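Local coordinates for E1 (Kluyveromyces marxianus, PDB 3VX6), which activates the ubiquitin-like proteins Atg12 and Atg8, for conjugation to Atg5 and to phosphatidylethanolamine respectively, in autophagy and cytoplasm-to-vacuole transport, at residues Asn56-Ser61 / Ile140-Phe145; Glu119-Tyr124 / Asn174-Cys179; Lys202-Leu207 / Ser212-Asn217; Asn217-Trp222 / Tyr231-Leu236. All coordinates share one frame; numbering follows the deposited sequence.

Contact 1 of 4, residues Asn56-Ser61 / Ile140-Phe145; sequences NVLAIS and ICMPSF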
loop_
_atom_site.group_PDB
_atom_site.type_symbol
_atom_site.label_atom_id
_atom_site.label_comp_id
_atom_site.label_asym_id
_atom_site.label_seq_id
_atom_site.Cartn_x
_atom_site.Cartn_y
_atom_site.Cartn_z
ATOM N N ASN A 56 -3.928 -12.959 6.830
ATOM C CA ASN A 56 -3.637 -11.814 7.688
ATOM C C ASN A 56 -3.195 -10.502 7.066
ATOM O O ASN A 56 -3.017 -9.520 7.782
ATOM C CB ASN A 56 -2.598 -12.218 8.736
ATOM C CG ASN A 56 -3.094 -13.315 9.628
ATOM O OD1 ASN A 56 -4.118 -13.154 10.301
ATOM N ND2 ASN A 56 -2.388 -14.446 9.635
ATOM N N VAL A 57 -2.971 -10.472 5.760
ATOM C CA VAL A 57 -2.580 -9.222 5.143
ATOM C C VAL A 57 -3.697 -8.792 4.220
ATOM O O VAL A 57 -4.486 -9.619 3.749
ATOM C CB VAL A 57 -1.253 -9.329 4.345
ATOM C CG1 VAL A 57 -0.106 -9.591 5.292
ATOM C CG2 VAL A 57 -1.346 -10.417 3.293
ATOM N N LEU A 58 -3.781 -7.487 3.983
ATOM C CA LEU A 58 -4.807 -6.961 3.112
ATOM C C LEU A 58 -4.752 -7.803 1.866
ATOM O O LEU A 58 -3.674 -8.191 1.411
ATOM C CB LEU A 58 -4.516 -5.509 2.746
ATOM C CG LEU A 58 -5.449 -4.949 1.676
ATOM C CD1 LEU A 58 -6.842 -4.804 2.261
ATOM C CD2 LEU A 58 -4.927 -3.619 1.178
ATOM N N ALA A 59 -5.918 -8.108 1.323
ATOM C CA ALA A 59 -5.957 -8.899 0.116
ATOM C C ALA A 59 -6.234 -7.948 -1.002
ATOM O O ALA A 59 -7.265 -7.265 -1.007
ATOM C CB ALA A 59 -7.056 -9.941 0.183
ATOM N N ILE A 60 -5.287 -7.863 -1.924
ATOM C CA ILE A 60 -5.476 -7.031 -3.093
ATOM C C ILE A 60 -6.101 -8.038 -4.052
ATOM O O ILE A 60 -5.404 -8.880 -4.621
ATOM C CB ILE A 60 -4.126 -6.506 -3.681
ATOM C CG1 ILE A 60 -3.529 -5.427 -2.768
ATOM C CG2 ILE A 60 -4.339 -5.969 -5.099
ATOM C CD1 ILE A 60 -4.373 -4.186 -2.628
ATOM N N SER A 61 -7.422 -7.995 -4.178
ATOM C CA SER A 61 -8.097 -8.907 -5.087
ATOM C C SER A 61 -8.378 -8.208 -6.403
ATOM O O SER A 61 -9.252 -7.347 -6.514
ATOM C CB SER A 61 -9.383 -9.446 -4.471
ATOM O OG SER A 61 -9.093 -10.580 -3.679
ATOM N N ILE A 140 3.475 -7.689 -8.424
ATOM C CA ILE A 140 2.834 -6.583 -7.744
ATOM C C ILE A 140 3.714 -6.127 -6.602
ATOM O O ILE A 140 4.461 -6.922 -6.021
ATOM C CB ILE A 140 1.461 -6.985 -7.188
ATOM C CG1 ILE A 140 0.580 -7.510 -8.324
ATOM C CG2 ILE A 140 0.802 -5.788 -6.522
ATOM C CD1 ILE A 140 -0.816 -7.937 -7.894
ATOM N N CYS A 141 3.643 -4.832 -6.310
ATOM C CA CYS A 141 4.401 -4.247 -5.217
ATOM C C CYS A 141 3.579 -3.116 -4.633
ATOM O O CYS A 141 2.816 -2.455 -5.332
ATOM C CB CYS A 141 5.751 -3.699 -5.692
ATOM S SG CYS A 141 5.708 -2.067 -6.485
ATOM N N MET A 142 3.700 -2.936 -3.331
ATOM C CA MET A 142 3.024 -1.848 -2.648
ATOM C C MET A 142 4.231 -1.169 -2.017
ATOM O O MET A 142 4.725 -1.613 -0.985
ATOM C CB MET A 142 2.074 -2.391 -1.586
ATOM C CG MET A 142 1.242 -1.317 -0.931
ATOM S SD MET A 142 0.126 -2.037 0.233
ATOM C CE MET A 142 -1.375 -2.215 -0.725
ATOM N N PRO A 143 4.739 -0.099 -2.650
ATOM C CA PRO A 143 5.903 0.613 -2.145
ATOM C C PRO A 143 5.888 0.939 -0.678
ATOM O O PRO A 143 4.939 1.510 -0.140
ATOM C CB PRO A 143 5.960 1.851 -3.027
ATOM C CG PRO A 143 5.427 1.357 -4.288
ATOM C CD PRO A 143 4.203 0.612 -3.813
ATOM N N SER A 144 6.979 0.530 -0.051
ATOM C CA SER A 144 7.238 0.720 1.359
ATOM C C SER A 144 8.601 1.406 1.395
ATOM O O SER A 144 9.637 0.777 1.189
ATOM C CB SER A 144 7.298 -0.637 2.059
ATOM O OG SER A 144 7.901 -0.508 3.332
ATOM N N PHE A 145 8.597 2.709 1.632
ATOM C CA PHE A 145 9.840 3.454 1.668
ATOM C C PHE A 145 10.214 3.885 3.067
ATOM O O PHE A 145 9.388 3.893 3.980
ATOM C CB PHE A 145 9.736 4.684 0.787
ATOM C CG PHE A 145 8.522 5.509 1.064
ATOM C CD1 PHE A 145 7.309 5.213 0.446
ATOM C CD2 PHE A 145 8.586 6.586 1.945
ATOM C CE1 PHE A 145 6.181 5.983 0.703
ATOM C CE2 PHE A 145 7.471 7.356 2.206
ATOM C CZ PHE A 145 6.265 7.060 1.587
#

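Contact 2 of 4, residues Glu119-Tyr124 / Asn174-Cys179; sequences EIISFY and NVIIAC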
loop_
_atom_site.group_PDB
_atom_site.type_symbol
_atom_site.label_atom_id
_atom_site.label_comp_id
_atom_site.label_asym_id
_atom_site.label_seq_id
_atom_site.Cartn_x
_atom_site.Cartn_y
_atom_site.Cartn_z
ATOM N N GLU A 119 -2.276 9.221 0.713
ATOM C CA GLU A 119 -1.647 9.107 -0.592
ATOM C C GLU A 119 -0.356 8.325 -0.641
ATOM O O GLU A 119 0.105 7.968 -1.725
ATOM C CB GLU A 119 -1.400 10.488 -1.186
ATOM C CG GLU A 119 -2.657 11.260 -1.459
ATOM C CD GLU A 119 -2.386 12.524 -2.239
ATOM O OE1 GLU A 119 -3.215 13.449 -2.147
ATOM O OE2 GLU A 119 -1.354 12.591 -2.955
ATOM N N ILE A 120 0.240 8.060 0.512
ATOM C CA ILE A 120 1.496 7.320 0.536
ATOM C C ILE A 120 1.270 5.834 0.304
ATOM O O ILE A 120 2.222 5.077 0.093
ATOM C CB ILE A 120 2.216 7.491 1.866
ATOM C CG1 ILE A 120 1.399 6.819 2.969
ATOM C CG2 ILE A 120 2.441 8.966 2.135
ATOM C CD1 ILE A 120 1.920 7.042 4.338
ATOM N N ILE A 121 0.006 5.425 0.338
ATOM C CA ILE A 121 -0.358 4.027 0.144
ATOM C C ILE A 121 -0.906 3.752 -1.237
ATOM O O ILE A 121 -1.866 4.380 -1.668
ATOM C CB ILE A 121 -1.420 3.569 1.169
ATOM C CG1 ILE A 121 -0.786 3.472 2.554
ATOM C CG2 ILE A 121 -2.023 2.225 0.739
ATOM C CD1 ILE A 121 -1.731 2.987 3.609
ATOM N N SER A 122 -0.289 2.797 -1.919
ATOM C CA SER A 122 -0.722 2.412 -3.248
ATOM C C SER A 122 -0.084 1.090 -3.659
ATOM O O SER A 122 0.785 0.562 -2.976
ATOM C CB SER A 122 -0.344 3.497 -4.247
ATOM O OG SER A 122 -0.944 3.248 -5.496
ATOM N N PHE A 123 -0.544 0.527 -4.762
ATOM C CA PHE A 123 0.064 -0.694 -5.240
ATOM C C PHE A 123 0.313 -0.521 -6.718
ATOM O O PHE A 123 -0.445 0.142 -7.420
ATOM C CB PHE A 123 -0.801 -1.921 -4.977
ATOM C CG PHE A 123 -2.086 -1.938 -5.726
ATOM C CD1 PHE A 123 -3.158 -1.161 -5.310
ATOM C CD2 PHE A 123 -2.254 -2.799 -6.807
ATOM C CE1 PHE A 123 -4.387 -1.245 -5.956
ATOM C CE2 PHE A 123 -3.474 -2.895 -7.460
ATOM C CZ PHE A 123 -4.545 -2.121 -7.036
ATOM N N TYR A 124 1.411 -1.111 -7.162
ATOM C CA TYR A 124 1.856 -1.044 -8.535
ATOM C C TYR A 124 2.103 -2.471 -9.006
ATOM O O TYR A 124 2.652 -3.309 -8.280
ATOM C CB TYR A 124 3.148 -0.233 -8.598
ATOM C CG TYR A 124 3.011 1.167 -8.034
ATOM C CD1 TYR A 124 2.717 2.249 -8.870
ATOM C CD2 TYR A 124 3.160 1.412 -6.658
ATOM C CE1 TYR A 124 2.578 3.541 -8.357
ATOM C CE2 TYR A 124 3.017 2.706 -6.130
ATOM C CZ TYR A 124 2.728 3.767 -6.992
ATOM O OH TYR A 124 2.597 5.059 -6.518
ATOM N N ASN A 174 -14.337 7.154 4.960
ATOM C CA ASN A 174 -13.892 6.414 3.800
ATOM C C ASN A 174 -12.357 6.401 3.686
ATOM O O ASN A 174 -11.809 5.835 2.741
ATOM C CB ASN A 174 -14.511 7.044 2.545
ATOM C CG ASN A 174 -14.693 6.049 1.416
ATOM O OD1 ASN A 174 -14.851 6.433 0.257
ATOM N ND2 ASN A 174 -14.683 4.762 1.750
ATOM N N VAL A 175 -11.661 7.010 4.642
ATOM C CA VAL A 175 -10.199 7.049 4.587
ATOM C C VAL A 175 -9.576 5.905 5.344
ATOM O O VAL A 175 -10.167 5.389 6.290
ATOM C CB VAL A 175 -9.630 8.361 5.151
ATOM C CG1 VAL A 175 -10.139 9.530 4.329
ATOM C CG2 VAL A 175 -10.021 8.513 6.602
ATOM N N ILE A 176 -8.377 5.509 4.919
ATOM C CA ILE A 176 -7.668 4.414 5.565
ATOM C C ILE A 176 -6.592 4.969 6.504
ATOM O O ILE A 176 -6.071 4.265 7.370
ATOM C CB ILE A 176 -7.121 3.393 4.488
ATOM C CG1 ILE A 176 -5.805 2.770 4.930
ATOM C CG2 ILE A 176 -6.948 4.073 3.152
ATOM C CD1 ILE A 176 -4.624 3.547 4.482
ATOM N N ILE A 177 -6.291 6.250 6.341
ATOM C CA ILE A 177 -5.324 6.942 7.184
ATOM C C ILE A 177 -5.879 8.327 7.542
ATOM O O ILE A 177 -6.388 9.054 6.685
ATOM C CB ILE A 177 -3.964 7.152 6.489
ATOM C CG1 ILE A 177 -3.254 5.821 6.261
ATOM C CG2 ILE A 177 -3.072 8.028 7.372
ATOM C CD1 ILE A 177 -1.901 5.977 5.581
ATOM N N ALA A 178 -5.800 8.678 8.814
ATOM C CA ALA A 178 -6.273 9.975 9.272
ATOM C C ALA A 178 -5.403 10.366 10.456
ATOM O O ALA A 178 -4.439 9.671 10.787
ATOM C CB ALA A 178 -7.744 9.891 9.690
ATOM N N CYS A 179 -5.715 11.487 11.081
ATOM C CA CYS A 179 -4.954 11.894 12.238
ATOM C C CYS A 179 -5.940 12.405 13.260
ATOM O O CYS A 179 -7.136 12.505 12.986
ATOM C CB CYS A 179 -3.920 12.970 11.881
ATOM S SG CYS A 179 -4.565 14.611 11.504
#

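Contact 3 of 4, residues Lys202-Leu207 / Ser212-Asn217; sequences KDFSHL and SAVTKN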
loop_
_atom_site.group_PDB
_atom_site.type_symbol
_atom_site.label_atom_id
_atom_site.label_comp_id
_atom_site.label_asym_id
_atom_site.label_seq_id
_atom_site.Cartn_x
_atom_site.Cartn_y
_atom_site.Cartn_z
ATOM N N LYS A 202 -5.937 2.388 9.010
ATOM C CA LYS A 202 -6.679 1.143 8.882
ATOM C C LYS A 202 -5.625 0.219 8.292
ATOM O O LYS A 202 -5.428 0.137 7.080
ATOM C CB LYS A 202 -7.877 1.320 7.954
ATOM C CG LYS A 202 -9.066 1.933 8.683
ATOM C CD LYS A 202 -9.916 2.862 7.815
ATOM C CE LYS A 202 -11.085 3.397 8.627
ATOM N NZ LYS A 202 -12.005 4.253 7.839
ATOM N N ASP A 203 -4.918 -0.439 9.198
ATOM C CA ASP A 203 -3.830 -1.344 8.878
ATOM C C ASP A 203 -4.124 -2.409 7.818
ATOM O O ASP A 203 -5.222 -2.970 7.756
ATOM C CB ASP A 203 -3.373 -2.001 10.170
ATOM C CG ASP A 203 -1.940 -2.453 10.118
ATOM O OD1 ASP A 203 -1.476 -2.989 11.142
ATOM O OD2 ASP A 203 -1.278 -2.278 9.073
ATOM N N PHE A 204 -3.127 -2.677 6.981
ATOM C CA PHE A 204 -3.248 -3.686 5.939
ATOM C C PHE A 204 -2.749 -4.997 6.473
ATOM O O PHE A 204 -2.522 -5.943 5.735
ATOM C CB PHE A 204 -2.435 -3.302 4.713
ATOM C CG PHE A 204 -3.001 -2.149 3.965
ATOM C CD1 PHE A 204 -4.236 -1.621 4.313
ATOM C CD2 PHE A 204 -2.307 -1.593 2.909
ATOM C CE1 PHE A 204 -4.771 -0.555 3.620
ATOM C CE2 PHE A 204 -2.829 -0.530 2.205
ATOM C CZ PHE A 204 -4.067 -0.005 2.561
ATOM N N SER A 205 -2.546 -5.050 7.774
ATOM C CA SER A 205 -2.097 -6.287 8.356
ATOM C C SER A 205 -3.014 -6.560 9.525
ATOM O O SER A 205 -3.454 -5.632 10.196
ATOM C CB SER A 205 -0.644 -6.175 8.826
ATOM O OG SER A 205 -0.187 -7.403 9.375
ATOM N N HIS A 206 -3.331 -7.832 9.723
ATOM C CA HIS A 206 -4.159 -8.268 10.833
ATOM C C HIS A 206 -3.233 -9.071 11.721
ATOM O O HIS A 206 -3.674 -9.693 12.692
ATOM C CB HIS A 206 -5.303 -9.164 10.372
ATOM C CG HIS A 206 -6.528 -8.414 9.965
ATOM N ND1 HIS A 206 -7.680 -9.049 9.551
ATOM C CD2 HIS A 206 -6.775 -7.087 9.881
ATOM C CE1 HIS A 206 -8.581 -8.142 9.223
ATOM N NE2 HIS A 206 -8.057 -6.943 9.413
ATOM N N LEU A 207 -1.950 -9.075 11.360
ATOM C CA LEU A 207 -0.939 -9.768 12.142
ATOM C C LEU A 207 -0.838 -9.050 13.478
ATOM O O LEU A 207 -0.847 -7.822 13.531
ATOM C CB LEU A 207 0.412 -9.743 11.427
ATOM C CG LEU A 207 0.558 -10.752 10.287
ATOM C CD1 LEU A 207 1.951 -10.658 9.709
ATOM C CD2 LEU A 207 0.300 -12.173 10.803
ATOM N N SER A 212 1.452 -3.330 8.453
ATOM C CA SER A 212 1.922 -3.583 7.108
ATOM C C SER A 212 3.164 -2.732 6.842
ATOM O O SER A 212 3.316 -1.646 7.404
ATOM C CB SER A 212 0.807 -3.267 6.111
ATOM O OG SER A 212 0.080 -2.122 6.520
ATOM N N ALA A 213 4.059 -3.246 6.003
ATOM C CA ALA A 213 5.284 -2.542 5.655
ATOM C C ALA A 213 4.982 -1.124 5.174
ATOM O O ALA A 213 5.867 -0.275 5.088
ATOM C CB ALA A 213 6.038 -3.324 4.565
ATOM N N VAL A 214 3.721 -0.868 4.866
ATOM C CA VAL A 214 3.307 0.442 4.366
ATOM C C VAL A 214 3.323 1.525 5.455
ATOM O O VAL A 214 3.261 2.718 5.175
ATOM C CB VAL A 214 1.912 0.338 3.716
ATOM C CG1 VAL A 214 0.828 0.576 4.754
ATOM C CG2 VAL A 214 1.825 1.275 2.543
ATOM N N THR A 215 3.417 1.089 6.705
ATOM C CA THR A 215 3.492 2.005 7.839
ATOM C C THR A 215 4.745 2.896 7.772
ATOM O O THR A 215 4.775 4.011 8.320
ATOM C CB THR A 215 3.552 1.234 9.172
ATOM O OG1 THR A 215 2.472 0.297 9.249
ATOM C CG2 THR A 215 3.456 2.199 10.352
ATOM N N LYS A 216 5.783 2.387 7.116
ATOM C CA LYS A 216 7.025 3.116 6.979
ATOM C C LYS A 216 6.797 4.401 6.246
ATOM O O LYS A 216 7.443 5.404 6.522
ATOM C CB LYS A 216 8.024 2.278 6.209
ATOM C CG LYS A 216 8.605 1.099 6.988
ATOM C CD LYS A 216 9.604 0.315 6.122
ATOM C CE LYS A 216 10.189 -0.846 6.897
ATOM N NZ LYS A 216 10.453 -1.913 5.873
ATOM N N ASN A 217 5.913 4.318 5.263
ATOM C CA ASN A 217 5.513 5.465 4.474
ATOM C C ASN A 217 5.042 6.542 5.466
ATOM O O ASN A 217 5.619 7.629 5.543
ATOM C CB ASN A 217 4.366 5.055 3.543
ATOM C CG ASN A 217 4.744 3.906 2.626
ATOM O OD1 ASN A 217 5.720 3.193 2.876
ATOM N ND2 ASN A 217 3.975 3.721 1.564
#

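Contact 4 of 4, residues Asn217-Trp222 / Tyr231-Leu236; sequences NILTVW and YTICFL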
loop_
_atom_site.group_PDB
_atom_site.type_symbol
_atom_site.label_atom_id
_atom_site.label_comp_id
_atom_site.label_asym_id
_atom_site.label_seq_id
_atom_site.Cartn_x
_atom_site.Cartn_y
_atom_site.Cartn_z
ATOM N N ASN A 217 5.913 4.318 5.263
ATOM C CA ASN A 217 5.513 5.465 4.474
ATOM C C ASN A 217 5.042 6.542 5.466
ATOM O O ASN A 217 5.619 7.629 5.543
ATOM C CB ASN A 217 4.366 5.055 3.543
ATOM C CG ASN A 217 4.744 3.906 2.626
ATOM O OD1 ASN A 217 5.720 3.193 2.876
ATOM N ND2 ASN A 217 3.975 3.721 1.564
ATOM N N ILE A 218 4.011 6.224 6.245
ATOM C CA ILE A 218 3.481 7.172 7.218
ATOM C C ILE A 218 4.620 7.767 8.040
ATOM O O ILE A 218 4.805 8.990 8.079
ATOM C CB ILE A 218 2.457 6.495 8.161
ATOM C CG1 ILE A 218 1.301 5.908 7.330
ATOM C CG2 ILE A 218 1.970 7.501 9.202
ATOM C CD1 ILE A 218 0.349 5.012 8.101
ATOM N N LEU A 219 5.402 6.896 8.667
ATOM C CA LEU A 219 6.527 7.348 9.467
ATOM C C LEU A 219 7.456 8.263 8.695
ATOM O O LEU A 219 7.743 9.371 9.117
ATOM C CB LEU A 219 7.313 6.155 9.984
ATOM C CG LEU A 219 6.491 5.367 10.988
ATOM C CD1 LEU A 219 7.130 4.022 11.252
ATOM C CD2 LEU A 219 6.374 6.189 12.259
ATOM N N THR A 220 7.930 7.799 7.555
ATOM C CA THR A 220 8.842 8.597 6.764
ATOM C C THR A 220 8.259 9.975 6.426
ATOM O O THR A 220 8.935 11.001 6.535
ATOM C CB THR A 220 9.211 7.841 5.476
ATOM O OG1 THR A 220 9.894 6.634 5.822
ATOM C CG2 THR A 220 10.101 8.687 4.587
ATOM N N VAL A 221 7.000 10.013 6.025
ATOM C CA VAL A 221 6.430 11.297 5.675
ATOM C C VAL A 221 6.190 12.173 6.893
ATOM O O VAL A 221 6.641 13.313 6.967
ATOM C CB VAL A 221 5.126 11.126 4.919
ATOM C CG1 VAL A 221 4.523 12.484 4.658
ATOM C CG2 VAL A 221 5.386 10.372 3.621
ATOM N N TRP A 222 5.465 11.638 7.850
ATOM C CA TRP A 222 5.178 12.375 9.050
ATOM C C TRP A 222 6.481 12.921 9.671
ATOM O O TRP A 222 6.503 14.027 10.213
ATOM C CB TRP A 222 4.461 11.439 10.006
ATOM C CG TRP A 222 3.771 12.100 11.111
ATOM C CD1 TRP A 222 3.632 13.448 11.326
ATOM C CD2 TRP A 222 3.123 11.447 12.196
ATOM N NE1 TRP A 222 2.935 13.665 12.490
ATOM C CE2 TRP A 222 2.609 12.451 13.043
ATOM C CE3 TRP A 222 2.923 10.106 12.535
ATOM C CZ2 TRP A 222 1.917 12.153 14.210
ATOM C CZ3 TRP A 222 2.236 9.811 13.692
ATOM C CH2 TRP A 222 1.738 10.829 14.517
ATOM N N TYR A 231 6.396 9.348 17.201
ATOM C CA TYR A 231 5.231 9.397 16.320
ATOM C C TYR A 231 4.246 8.339 16.768
ATOM O O TYR A 231 4.609 7.178 16.925
ATOM C CB TYR A 231 5.637 9.102 14.892
ATOM C CG TYR A 231 6.644 10.070 14.372
ATOM C CD1 TYR A 231 6.242 11.249 13.759
ATOM C CD2 TYR A 231 8.007 9.838 14.539
ATOM C CE1 TYR A 231 7.174 12.174 13.328
ATOM C CE2 TYR A 231 8.945 10.765 14.111
ATOM C CZ TYR A 231 8.522 11.923 13.513
ATOM O OH TYR A 231 9.438 12.859 13.128
ATOM N N THR A 232 2.998 8.735 16.965
ATOM C CA THR A 232 1.991 7.791 17.411
ATOM C C THR A 232 1.044 7.428 16.294
ATOM O O THR A 232 0.525 8.300 15.614
ATOM C CB THR A 232 1.182 8.361 18.575
ATOM O OG1 THR A 232 2.039 8.519 19.715
ATOM C CG2 THR A 232 0.032 7.429 18.912
ATOM N N ILE A 233 0.809 6.136 16.114
ATOM C CA ILE A 233 -0.080 5.681 15.059
ATOM C C ILE A 233 -1.069 4.642 15.546
ATOM O O ILE A 233 -0.680 3.634 16.136
ATOM C CB ILE A 233 0.713 5.070 13.902
ATOM C CG1 ILE A 233 1.675 6.115 13.329
ATOM C CG2 ILE A 233 -0.247 4.538 12.846
ATOM C CD1 ILE A 233 2.654 5.559 12.330
ATOM N N CYS A 234 -2.350 4.895 15.299
ATOM C CA CYS A 234 -3.405 3.960 15.679
ATOM C C CYS A 234 -3.627 2.996 14.520
ATOM O O CYS A 234 -3.930 3.414 13.408
ATOM C CB CYS A 234 -4.709 4.708 15.966
ATOM S SG CYS A 234 -4.615 5.819 17.358
ATOM N N PHE A 235 -3.471 1.708 14.779
ATOM C CA PHE A 235 -3.652 0.701 13.745
ATOM C C PHE A 235 -4.982 0.002 13.940
ATOM O O PHE A 235 -5.115 -0.878 14.785
ATOM C CB PHE A 235 -2.496 -0.294 13.796
ATOM C CG PHE A 235 -1.157 0.331 13.499
ATOM C CD1 PHE A 235 -0.830 0.727 12.203
ATOM C CD2 PHE A 235 -0.233 0.560 14.519
ATOM C CE1 PHE A 235 0.397 1.341 11.926
ATOM C CE2 PHE A 235 0.997 1.174 14.250
ATOM C CZ PHE A 235 1.311 1.565 12.953
ATOM N N LEU A 236 -5.976 0.408 13.165
ATOM C CA LEU A 236 -7.294 -0.190 13.289
ATOM C C LEU A 236 -7.477 -1.440 12.449
ATOM O O LEU A 236 -7.087 -1.498 11.282
ATOM C CB LEU A 236 -8.378 0.833 12.952
ATOM C CG LEU A 236 -8.465 1.950 13.990
ATOM C CD1 LEU A 236 -7.319 2.928 13.775
ATOM C CD2 LEU A 236 -9.800 2.662 13.873
#

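Contact 1 of 4, residues Asn56-Ser61 / Ile140-Phe145
Met-142 carries this contact, its terminal methyl touching Leu-58 and Ile-60 at once. From CB the chain sets off with CG anti to the backbone N (chi1 -174°), and chi2 is extended as well, carrying SD away from strand 135-144. CB and CG run past the backbone of Ser-122, whose carbonyl belongs to the adjoining part of the chain before strand 123-130. SD comes next and lies beside the ring of Phe-204, still 5.4 Å from Leu-58 CD2. A bend at chi3 (-95°) then turns CE out toward the other segment, where it lies 4.1 Å from Ile-60 CD1 and 4.3 Å from Leu-58 CD2. The backbones themselves do not pair: the nearest alpha carbons, Ile-60 CA and Ile-140 CA, are 9.5 Å apart. Strand 59-62 instead lies parallel to strand 16-19 in a small two-stranded sheet, and the contact joins that sheet to a larger mixed sheet of the Atg7 N-terminal region, in which strand 135-144 runs antiparallel to strand 123-130. Ile-60 meets the methionine obliquely, its CG1 branch lying beside its own backbone N (chi1 -72°) and its CD1 at the front; Phe-123 also packs on this side chain. Ile-140, two residues before the methionine, packs on Ser-17 and Val-19 of strand 16-19.

Contact 2 of 4, residues Glu119-Tyr124 / Asn174-Cys179
Ile-121 and Ile-177 meet at the centre of a buried seam in which four isoleucines come together, between two mixed beta sheets of the Atg7 N-terminal region. One side comes from the 3-10 turn and loop that lead into strand 123-130, the other from the start of strand 177-181. Both of these isoleucines place CG1 anti to the carbonyl carbon, with chi1 -71° for Ile-121 and -67° for Ile-177, and both are extended at chi2. Each thereby pushes CD1 forward across the seam, and the two side chains pass obliquely with Ile-121 CD1 3.6 Å from Ile-177 CD1. Ile-120 is folded differently: its CG1 sits between the backbone N and the carbonyl carbon, the crowded position, which brings CD1 round toward Ile-177 although CB does not point there. Ile-176 faces the tip of Ile-121, but their separation in the model is doubtful and the detail of that approach carries little weight. Phe-201 on strand 198-202 touches Ile-121, Ile-176 and Ile-177 alike, while Ile-218 of helix 215-225 packs on Ile-120 and Ile-177. Ile-120 crosses Ile-177 at about a right angle, its CD1 4.2 Å from Ile-177 CD1.

Contact 3 of 4, residues Lys202-Leu207 / Ser212-Asn217
Asp-203 grips Ser-212 with two hydrogen bonds to a single carboxylate oxygen. Ser-212 OG donates to Asp-203 OD2 over 2.9 Å, arriving nearly end-on to the C-O bond. Ser-212 N reaches the same OD2 at 3.0 Å with an almost straight N-H (173°), and OD2 receives it on its syn lone pair, the side of OD1. The serine hydroxyl lies between its own backbone N and carbonyl carbon (chi1 38°), which turns OG and N to the same acceptor. Asp-203 OD1 forms a salt bridge with Arg-237, so both oxygens of this buried carboxylate are engaged. With the carboxylate replaced by an alanine methyl at Asp-203, Ser-212 OG and N would probably lose their shared acceptor and Arg-237 a countercharge.

Within the segments, polar bonds shape both backbones. Ser-205 OG accepts from Leu-207 N at 3.1 Å in an ST turn and is also bonded to Ile-210 O. A type I turn runs from Ser-212 to Thr-215, and Ser-212 O takes both Thr-215 N and, in its carbonyl plane, Thr-215 OG1 at 2.8 Å.

The apolar contacts are fewer. Phe-204 CB packs against Ser-212 CB at 3.5 Å, and Phe-204 CD2 approaches Val-214 CG1 at 4.2 Å, obliquely to the ring. Ser-205 CB rests near the backbone of Ser-212.

All this ties together the two ends of the loop connecting strand 198-202 to helix 215-225, the first connection of a beta-alpha-beta unit. Phe-201, near the end of that strand, packs against Ser-212, Val-214 and Thr-215, while Phe-235 on strand 231-236 borders Asp-203 and Thr-215.

Contact 4 of 4, residues Asn217-Trp222 / Tyr231-Leu236
This is helix-on-sheet packing: one side of helix 215-225, through Ile-218, Leu-219 and Trp-222, lies on strand 231-236. The short segments run roughly antiparallel, at 144°, with their axes 9.9 Å apart. At one end Trp-222 and Tyr-231 form a T-shaped pair, the tyrosine edge directed at the indole face. Tyr-231 CD1 stands 3.5 Å from Trp-222 CD2, and the planes are inclined at 64°. Trp-222 CG is anti to the backbone N (chi1 -164°), which swings the indole across the strand and brings the CZ3 and CH2 edge of its six-membered ring to the backbone of Thr-232, with CZ3 also at Ile-233 CG1. Helix and strand belong to a beta-alpha-beta unit in which strand 198-202 runs parallel to 231-236, and Val-199 on that neighbouring strand also meets the indole. Both aromatic polar ends are held nearby, Trp-222 NE1 by Leu-193 O and Tyr-231 OH by Ser-226 O and Arg-228 N. A leucine in place of Trp-222 would probably strip the tyrosine edge of its facing ring and leave Leu-193 O without its N-H partner. Toward the start of the helix segment, Ile-233 CD1 touches two side chains, 3.7 Å from Ile-218 CG2 and 3.8 Å from Leu-219 CD2.

How the contacts relate
Contacts 1 and 2 interleave along the chain, whereas contact 3 and then contact 4 follow both. Their centres lie between about 9 and 17 Å apart, the longest separation being that of contacts 1 and 4. Contacts 1 and 2 share the mixed sheet containing strands 123-130 and 135-144; contacts 2 and 4 reach the mixed sheet containing strands 177-181 and 231-236. Helix 215-225 belongs to contacts 3 and 4, which have Asn-217 in common. That side chain bonds to the backbones of Ile-120, Pro-143 and Phe-145, tying the helix start to contacts 1 and 2. Contact 1 thus links the two-stranded sheet to one mixed sheet, contact 2 bridges the mixed sheets, and contacts 3 and 4 fasten helix 215-225 within the second.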